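Local coordinates for 2-aminomuconate 6-semialdehyde dehydrogenase (Burkholderia cenocepacia, PDB 4U3W), which probably catalyses the NAD+-dependent oxidation of 2-aminomuconate 6-semialdehyde to 2-aminomuconate, at residues 319-323 with 415-419; 358-364 with 390-395. One frame throughout, in Å; residues are numbered along the deposited sequence. Where two conformers were deposited one is given.

Contact 1: 319-323 with 415-419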
loop_
_atom_site.group_PDB
_atom_site.type_symbol
_atom_site.label_atom_id
_atom_site.label_comp_id
_atom_site.label_asym_id
_atom_site.label_seq_id
_atom_site.Cartn_x
_atom_site.Cartn_y
_atom_site.Cartn_z
ATOM N N PHE A 319 39.425 8.535 -19.445
ATOM C CA PHE A 319 39.001 9.939 -19.635
ATOM C C PHE A 319 39.330 10.460 -21.044
ATOM O O PHE A 319 38.446 10.944 -21.760
ATOM C CB PHE A 319 39.640 10.837 -18.553
ATOM C CG PHE A 319 39.438 12.332 -18.764
ATOM C CD1 PHE A 319 38.239 12.955 -18.423
ATOM C CD2 PHE A 319 40.457 13.113 -19.257
ATOM C CE1 PHE A 319 38.084 14.340 -18.601
ATOM C CE2 PHE A 319 40.294 14.472 -19.440
ATOM C CZ PHE A 319 39.093 15.086 -19.120
ATOM N N GLU A 320 40.579 10.329 -21.474
ATOM C CA GLU A 320 40.986 10.889 -22.778
ATOM C C GLU A 320 40.254 10.260 -23.956
ATOM O O GLU A 320 39.785 10.967 -24.846
ATOM C CB GLU A 320 42.510 10.746 -22.975
ATOM C CG GLU A 320 43.290 11.668 -22.068
ATOM C CD GLU A 320 44.697 11.978 -22.589
ATOM O OE1 GLU A 320 45.041 11.597 -23.740
ATOM O OE2 GLU A 320 45.458 12.629 -21.836
ATOM N N ARG A 321 40.128 8.937 -23.935
ATOM C CA ARG A 321 39.361 8.204 -24.948
ATOM C C ARG A 321 37.890 8.615 -24.949
ATOM O O ARG A 321 37.273 8.724 -26.018
ATOM C CB ARG A 321 39.431 6.686 -24.702
ATOM C CG ARG A 321 40.772 6.076 -24.919
ATOM C CD ARG A 321 40.724 4.518 -24.752
ATOM N NE ARG A 321 39.519 3.922 -25.344
ATOM C CZ ARG A 321 38.641 3.146 -24.705
ATOM N NH1 ARG A 321 38.798 2.823 -23.427
ATOM N NH2 ARG A 321 37.596 2.667 -25.364
ATOM N N PHE A 322 37.320 8.819 -23.756
ATOM C CA PHE A 322 35.916 9.226 -23.670
ATOM C C PHE A 322 35.740 10.613 -24.292
ATOM O O PHE A 322 34.819 10.848 -25.076
ATOM C CB PHE A 322 35.424 9.223 -22.219
ATOM C CG PHE A 322 33.927 9.462 -22.077
ATOM C CD1 PHE A 322 33.410 10.749 -22.011
ATOM C CD2 PHE A 322 33.059 8.389 -22.037
ATOM C CE1 PHE A 322 32.002 10.953 -21.897
ATOM C CE2 PHE A 322 31.669 8.567 -21.933
ATOM C CZ PHE A 322 31.151 9.844 -21.842
ATOM N N VAL A 323 36.606 11.547 -23.938
ATOM C CA VAL A 323 36.455 12.900 -24.483
ATOM C C VAL A 323 36.534 12.852 -26.019
ATOM O O VAL A 323 35.701 13.410 -26.710
ATOM C CB VAL A 323 37.517 13.863 -23.931
ATOM C CG1 VAL A 323 37.340 15.225 -24.592
ATOM C CG2 VAL A 323 37.389 13.995 -22.422
ATOM N N HIS A 415 30.664 19.985 -19.386
ATOM C CA HIS A 415 32.057 19.977 -18.976
ATOM C C HIS A 415 32.419 18.511 -18.567
ATOM O O HIS A 415 31.644 17.844 -17.913
ATOM C CB HIS A 415 32.307 20.955 -17.810
ATOM C CG HIS A 415 33.699 20.882 -17.254
ATOM N ND1 HIS A 415 34.056 20.012 -16.239
ATOM C CD2 HIS A 415 34.831 21.557 -17.576
ATOM C CE1 HIS A 415 35.345 20.147 -15.969
ATOM N NE2 HIS A 415 35.841 21.071 -16.772
ATOM N N ILE A 416 33.608 18.044 -18.922
ATOM C CA ILE A 416 34.064 16.676 -18.538
ATOM C C ILE A 416 35.315 16.793 -17.649
ATOM O O ILE A 416 36.271 17.497 -18.018
ATOM C CB ILE A 416 34.354 15.818 -19.816
ATOM C CG1 ILE A 416 33.205 16.050 -20.812
ATOM C CG2 ILE A 416 34.529 14.263 -19.488
ATOM C CD1 ILE A 416 33.267 15.299 -22.109
ATOM N N ALA A 417 35.315 16.121 -16.483
ATOM C CA ALA A 417 36.505 16.091 -15.605
ATOM C C ALA A 417 36.850 14.667 -15.278
ATOM O O ALA A 417 35.967 13.817 -15.287
ATOM C CB ALA A 417 36.290 16.873 -14.313
ATOM N N PRO A 418 38.148 14.394 -15.009
ATOM C CA PRO A 418 38.545 13.064 -14.531
ATOM C C PRO A 418 38.301 12.883 -13.040
ATOM O O PRO A 418 38.381 13.888 -12.323
ATOM C CB PRO A 418 40.048 13.028 -14.809
ATOM C CG PRO A 418 40.466 14.484 -14.626
ATOM C CD PRO A 418 39.300 15.307 -15.141
ATOM N N PHE A 419 38.076 11.645 -12.585
ATOM C CA PHE A 419 38.105 11.360 -11.155
ATOM C C PHE A 419 38.923 10.089 -10.907
ATOM O O PHE A 419 39.172 9.305 -11.841
ATOM C CB PHE A 419 36.674 11.257 -10.567
ATOM C CG PHE A 419 35.902 10.023 -10.961
ATOM C CD1 PHE A 419 35.153 10.009 -12.138
ATOM C CD2 PHE A 419 35.852 8.909 -10.131
ATOM C CE1 PHE A 419 34.396 8.902 -12.512
ATOM C CE2 PHE A 419 35.112 7.760 -10.493
ATOM C CZ PHE A 419 34.376 7.750 -11.689
#

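Contact 2: 358-364 with 390-395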
loop_
_atom_site.group_PDB
_atom_site.type_symbol
_atom_site.label_atom_id
_atom_site.label_comp_id
_atom_site.label_asym_id
_atom_site.label_seq_id
_atom_site.Cartn_x
_atom_site.Cartn_y
_atom_site.Cartn_z
ATOM N N LEU A 358 25.555 32.179 -24.964
ATOM C CA LEU A 358 26.827 32.596 -25.550
ATOM C C LEU A 358 27.673 33.411 -24.554
ATOM O O LEU A 358 28.894 33.406 -24.610
ATOM C CB LEU A 358 26.594 33.384 -26.851
ATOM C CG LEU A 358 26.093 32.501 -28.001
ATOM C CD1 LEU A 358 25.801 33.335 -29.211
ATOM C CD2 LEU A 358 27.076 31.403 -28.393
ATOM N N SER A 359 27.010 34.070 -23.617
ATOM C CA SER A 359 27.700 34.748 -22.531
ATOM C C SER A 359 28.336 33.769 -21.542
ATOM O O SER A 359 29.416 34.025 -20.983
ATOM C CB SER A 359 26.726 35.664 -21.788
ATOM O OG SER A 359 27.379 36.240 -20.686
ATOM N N TYR A 360 27.678 32.641 -21.289
ATOM C CA TYR A 360 28.369 31.599 -20.540
ATOM C C TYR A 360 29.519 31.023 -21.342
ATOM O O TYR A 360 30.544 30.645 -20.758
ATOM C CB TYR A 360 27.425 30.460 -20.137
ATOM C CG TYR A 360 26.741 30.759 -18.833
ATOM C CD1 TYR A 360 27.449 30.705 -17.638
ATOM C CD2 TYR A 360 25.397 31.097 -18.785
ATOM C CE1 TYR A 360 26.849 30.996 -16.439
ATOM C CE2 TYR A 360 24.785 31.383 -17.579
ATOM C CZ TYR A 360 25.517 31.327 -16.414
ATOM O OH TYR A 360 24.922 31.594 -15.198
ATOM N N PHE A 361 29.366 30.931 -22.663
ATOM C CA PHE A 361 30.451 30.343 -23.463
ATOM C C PHE A 361 31.691 31.205 -23.335
ATOM O O PHE A 361 32.799 30.677 -23.170
ATOM C CB PHE A 361 30.067 30.203 -24.935
ATOM C CG PHE A 361 29.168 29.011 -25.216
ATOM C CD1 PHE A 361 28.606 28.290 -24.181
ATOM C CD2 PHE A 361 28.890 28.627 -26.514
ATOM C CE1 PHE A 361 27.785 27.226 -24.448
ATOM C CE2 PHE A 361 28.096 27.570 -26.776
ATOM C CZ PHE A 361 27.534 26.869 -25.746
ATOM N N ARG A 362 31.498 32.533 -23.364
ATOM C CA ARG A 362 32.605 33.450 -23.149
ATOM C C ARG A 362 33.143 33.343 -21.719
ATOM O O ARG A 362 34.358 33.372 -21.503
ATOM C CB ARG A 362 32.194 34.918 -23.463
ATOM C CG ARG A 362 31.893 35.168 -24.940
ATOM C CD ARG A 362 31.733 36.667 -25.303
ATOM N NE ARG A 362 30.626 37.337 -24.621
ATOM C CZ ARG A 362 29.350 37.264 -25.005
ATOM N NH1 ARG A 362 29.001 36.521 -26.055
ATOM N NH2 ARG A 362 28.416 37.929 -24.327
ATOM N N LEU A 363 32.256 33.221 -20.729
ATOM C CA LEU A 363 32.730 33.070 -19.342
ATOM C C LEU A 363 33.592 31.808 -19.126
ATOM O O LEU A 363 34.608 31.877 -18.423
ATOM C CB LEU A 363 31.548 33.054 -18.370
ATOM C CG LEU A 363 31.934 32.850 -16.911
ATOM C CD1 LEU A 363 32.843 33.956 -16.402
ATOM C CD2 LEU A 363 30.726 32.661 -16.015
ATOM N N ALA A 364 33.192 30.665 -19.713
ATOM C CA ALA A 364 33.988 29.426 -19.604
ATOM C C ALA A 364 35.403 29.658 -20.093
ATOM O O ALA A 364 36.375 29.254 -19.434
ATOM C CB ALA A 364 33.348 28.257 -20.391
ATOM N N VAL A 390 22.949 27.489 -31.807
ATOM C CA VAL A 390 24.327 27.409 -31.305
ATOM C C VAL A 390 24.803 25.988 -31.425
ATOM O O VAL A 390 24.001 25.050 -31.519
ATOM C CB VAL A 390 24.503 27.843 -29.834
ATOM C CG1 VAL A 390 24.030 29.296 -29.609
ATOM C CG2 VAL A 390 23.752 26.895 -28.920
ATOM N N MET A 391 26.133 25.828 -31.485
ATOM C CA MET A 391 26.716 24.492 -31.723
ATOM C C MET A 391 26.834 23.689 -30.423
ATOM O O MET A 391 27.050 24.261 -29.347
ATOM C CB MET A 391 28.116 24.591 -32.400
ATOM C CG MET A 391 28.144 25.181 -33.827
ATOM S SD MET A 391 26.973 24.469 -35.007
ATOM C CE MET A 391 27.800 22.971 -35.477
ATOM N N PRO A 392 26.712 22.344 -30.528
ATOM C CA PRO A 392 27.025 21.469 -29.389
ATOM C C PRO A 392 28.421 21.761 -28.848
ATOM O O PRO A 392 29.347 21.837 -29.630
ATOM C CB PRO A 392 27.012 20.041 -29.990
ATOM C CG PRO A 392 26.428 20.148 -31.353
ATOM C CD PRO A 392 26.498 21.603 -31.786
ATOM N N THR A 393 28.574 21.890 -27.536
ATOM C CA THR A 393 29.845 22.348 -26.974
ATOM C C THR A 393 30.319 21.415 -25.863
ATOM O O THR A 393 29.516 20.943 -25.083
ATOM C CB THR A 393 29.695 23.807 -26.457
ATOM O OG1 THR A 393 29.308 24.629 -27.560
ATOM C CG2 THR A 393 30.967 24.346 -25.841
ATOM N N ILE A 394 31.614 21.099 -25.857
ATOM C CA ILE A 394 32.240 20.296 -24.811
ATOM C C ILE A 394 33.429 21.080 -24.235
ATOM O O ILE A 394 34.252 21.580 -24.985
ATOM C CB ILE A 394 32.741 18.930 -25.381
ATOM C CG1 ILE A 394 31.591 18.077 -25.948
ATOM C CG2 ILE A 394 33.559 18.136 -24.354
ATOM C CD1 ILE A 394 32.170 16.890 -26.810
ATOM N N TRP A 395 33.502 21.195 -22.904
ATOM C CA TRP A 395 34.648 21.811 -22.212
ATOM C C TRP A 395 35.417 20.790 -21.360
ATOM O O TRP A 395 34.839 19.793 -20.908
ATOM C CB TRP A 395 34.200 22.918 -21.287
ATOM C CG TRP A 395 33.548 24.087 -21.969
ATOM C CD1 TRP A 395 33.933 24.682 -23.130
ATOM C CD2 TRP A 395 32.368 24.778 -21.524
ATOM N NE1 TRP A 395 33.062 25.710 -23.437
ATOM C CE2 TRP A 395 32.100 25.789 -22.462
ATOM C CE3 TRP A 395 31.533 24.644 -20.414
ATOM C CZ2 TRP A 395 31.020 26.650 -22.335
ATOM C CZ3 TRP A 395 30.459 25.485 -20.288
ATOM C CH2 TRP A 395 30.222 26.495 -21.237
HETATM O O HOH W 1 33.113 28.317 -24.749
#

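Contact 1: 319-323 with 415-419
The ring of F319 lies against strand 415-419 between I416 and P418, an example of helix-on-sheet packing in an alpha/beta fold. Strand 309-315 leads into helix 319-331, which turns back over the neighbouring parallel strand 413-419. The short axes here run almost antiparallel, at 163° and 9.4 Å. F319 CB points at the strand from the first turn of the helix, and with CG anti to the backbone N (chi1 172°) the ring continues in that direction. F319 CG lies 4.1 Å from P418 CB. Further out, F319 CD1 is 3.7 Å from P418 N. F319 CE1 makes the shortest contacts, 3.6 Å to A417 C, and closes on the methyl CG2 of I416. At the tip, F319 CZ lies 3.9 Å from I416 O. The two faces of the F319 ring are covered from different segments: V323 CG2, one helical turn further on, lies over one. Over the other, P418 CD makes a CH-pi contact with the F319 ring, 23° off its normal. I416 C is at the ring edge, in its plane. No hydrogen bond crosses between the segments, so apolar packing and the CH-pi contact carry it. F322, buried, faces V291 and V294 of helix 287-299 and meets the strand more loosely. I416 CG2 is the shared methyl, touching F319 CE1 at 3.7 Å and V323 CG2 at 4.1 Å.

Contact 2: 358-364 with 390-395
F361 and W395 cross at nearly a right angle, their ring planes turned 86° apart, where helix 351-366 covers the sheet of an alpha/beta domain. Between these two rings the nearest atoms are F361 CD1 and W395 CZ2, 3.5 Å apart, with CD1 at the edge of the indole. The conformation of F361 accounts for this: chi2 is only 10°, so CA lies close to the ring plane and CD1 is swung toward the tryptophan while CE2 and CZ reach the other way, to T393. There F361 CE2 stands 3.3 Å from the T393 hydroxyl OG1, and the methyl CG2 of T393 lies over one face of the phenyl ring. W395 has CG anti to its own carbonyl carbon (chi1 -63°), which turns the indole toward the helix, with A364 CB over the face of its six-membered ring, 3.5 Å from the centroid. The polar atoms among these groups have partners. T393 OG1 donates to M391 O at 2.9 Å, from above the carbonyl plane, and is also bonded to G375 N. A water accepts from W395 NE1 and donates to F361 O, at 2.9 Å each. No direct hydrogen bond joins the two segments, which implies cohesion from aromatic and aliphatic packing, with that one water supplying the polar bridge across a largely buried interface.

Contacts 1 and 2 belong to one seven-stranded sheet, probably that of the catalytic domain in the aldehyde dehydrogenase fold, and their centres lie 18 Å apart. Along the chain, contact 2 is nested within the loop that contact 1 closes. Strands 393-396 and 413-419 run side by side, joined by a probable hydrogen bond of 2.9 Å from I416 N to W395 O. I416 CD1 also packs 3.6 Å from I394 CG2 on the face covered by helix 319-331, whereas W395 and T393 face helix 351-366, on the opposite face. The residues of the magnesium sites, L42 with E200 and D492 with S495, belong to neither contact.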